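Local coordinates for SufE-like protein 1, chloroplastic/mitochondrial (PDB 4PUI) that activates the cysteine desulfurase NFS2, helping to supply sulfur for iron-sulfur cluster formation, represented here by its BolA-like domain, at residues K13-K16 with E22-V25. Sequence-based numbering, arbitrary orientation.
Sequences KLEK and ELEV
Leu23 reaches from its strand toward the helix and sets its two methyls against two consecutive helix residues, Leu14 and Glu15. CG lies opposite the backbone N (chi1 177°) and leads along the strand toward Val25; from there CD2 rises toward the helix. CD1 continues to the end of Leu14, methyl to methyl, at 3.9 Å from Leu14 CD1. CD2 lies 3.7 Å from Glu15 CG and, more loosely, 4.2 Å from Leu14 CB, so it rests where the two helix side chains diverge. Both helix side chains cross that of Leu23 at about a right angle. Glu15 meets the leucine chiefly through its methylene CG: its chain is extended beyond CG and carries the carboxylate to a salt bridge between OE2 and Arg11 NH1, one helical turn earlier. The same arginine bonds through NH2 to the carbonyl O of Leu23, a polar link between helix and strand beside the apolar one. Val25, two residues along and on the same strand face, adds a marginal touch, its CG2 4.5 Å from Leu14 CD1. Leu14 and Val25 are buried; Leu23, at the centre of the contact, and Glu15, at its edge, stay partly exposed. The contact packs helix 5-18 onto strand 22-27, an outer strand of the sheet in this BolA-like domain; the strand pairs antiparallel with strand 49-55, where Leu23 touches Ile54 and Val25 touches Phe50 and Leu52.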
loop_
_atom_site.group_PDB
_atom_site.type_symbol
_atom_site.label_atom_id
_atom_site.label_comp_id
_atom_site.label_asym_id
_atom_site.label_seq_id
_atom_site.Cartn_x
_atom_site.Cartn_y
_atom_site.Cartn_z
ATOM N N LYS A 13 -2.012 8.050 3.686
ATOM C CA LYS A 13 -1.618 8.508 2.355
ATOM C C LYS A 13 -2.524 7.882 1.291
ATOM O O LYS A 13 -2.991 8.562 0.381
ATOM C CB LYS A 13 -0.156 8.165 2.082
ATOM C CG LYS A 13 0.365 8.574 0.695
ATOM C CD LYS A 13 0.419 10.083 0.532
ATOM C CE LYS A 13 1.007 10.482 -0.812
ATOM N NZ LYS A 13 2.456 10.827 -0.736
ATOM N N LEU A 14 -2.768 6.585 1.406
ATOM C CA LEU A 14 -3.615 5.921 0.422
ATOM C C LEU A 14 -5.062 6.380 0.514
ATOM O O LEU A 14 -5.726 6.533 -0.514
ATOM C CB LEU A 14 -3.525 4.408 0.574
ATOM C CG LEU A 14 -2.110 3.857 0.386
ATOM C CD1 LEU A 14 -2.071 2.382 0.724
ATOM C CD2 LEU A 14 -1.600 4.103 -1.032
ATOM N N GLU A 15 -5.551 6.578 1.735
ATOM C CA GLU A 15 -6.899 7.106 1.940
ATOM C C GLU A 15 -7.024 8.489 1.300
ATOM O O GLU A 15 -7.991 8.771 0.591
ATOM C CB GLU A 15 -7.239 7.192 3.434
ATOM C CG GLU A 15 -7.506 5.849 4.084
ATOM C CD GLU A 15 -7.656 5.930 5.582
ATOM O OE1 GLU A 15 -7.252 6.954 6.172
ATOM O OE2 GLU A 15 -8.182 4.963 6.170
ATOM N N LYS A 16 -6.042 9.344 1.558
ATOM C CA LYS A 16 -6.079 10.716 1.075
ATOM C C LYS A 16 -6.028 10.779 -0.449
ATOM O O LYS A 16 -6.763 11.546 -1.069
ATOM C CB LYS A 16 -4.921 11.523 1.663
ATOM C CG LYS A 16 -4.997 12.996 1.312
ATOM C CD LYS A 16 -3.721 13.489 0.665
ATOM C CE LYS A 16 -2.786 14.104 1.687
ATOM N NZ LYS A 16 -1.793 15.001 1.034
ATOM N N GLU A 22 -12.249 -0.038 -0.301
ATOM C CA GLU A 22 -11.719 -1.056 0.587
ATOM C C GLU A 22 -10.215 -0.836 0.678
ATOM O O GLU A 22 -9.560 -0.623 -0.336
ATOM C CB GLU A 22 -12.028 -2.450 0.031
ATOM C CG GLU A 22 -13.524 -2.647 -0.161
ATOM C CD GLU A 22 -13.933 -4.038 -0.613
ATOM O OE1 GLU A 22 -13.085 -4.952 -0.697
ATOM O OE2 GLU A 22 -15.141 -4.211 -0.873
ATOM N N LEU A 23 -9.685 -0.871 1.894
ATOM C CA LEU A 23 -8.250 -0.705 2.098
ATOM C C LEU A 23 -7.757 -1.564 3.253
ATOM O O LEU A 23 -8.298 -1.508 4.365
ATOM C CB LEU A 23 -7.905 0.764 2.370
ATOM C CG LEU A 23 -6.429 1.071 2.675
ATOM C CD1 LEU A 23 -5.502 0.735 1.508
ATOM C CD2 LEU A 23 -6.288 2.540 3.084
ATOM N N GLU A 24 -6.727 -2.367 2.991
ATOM C CA GLU A 24 -6.077 -3.123 4.049
ATOM C C GLU A 24 -4.575 -2.890 3.988
ATOM O O GLU A 24 -3.971 -2.998 2.930
ATOM C CB GLU A 24 -6.358 -4.619 3.928
ATOM C CG GLU A 24 -5.637 -5.440 5.001
ATOM C CD GLU A 24 -5.923 -6.931 4.917
ATOM O OE1 GLU A 24 -6.645 -7.350 3.991
ATOM O OE2 GLU A 24 -5.426 -7.679 5.787
ATOM N N VAL A 25 -3.993 -2.566 5.135
ATOM C CA VAL A 25 -2.558 -2.334 5.248
ATOM C C VAL A 25 -2.091 -3.275 6.338
ATOM O O VAL A 25 -2.431 -3.103 7.507
ATOM C CB VAL A 25 -2.246 -0.858 5.629
ATOM C CG1 VAL A 25 -0.747 -0.667 5.903
ATOM C CG2 VAL A 25 -2.727 0.093 4.529
#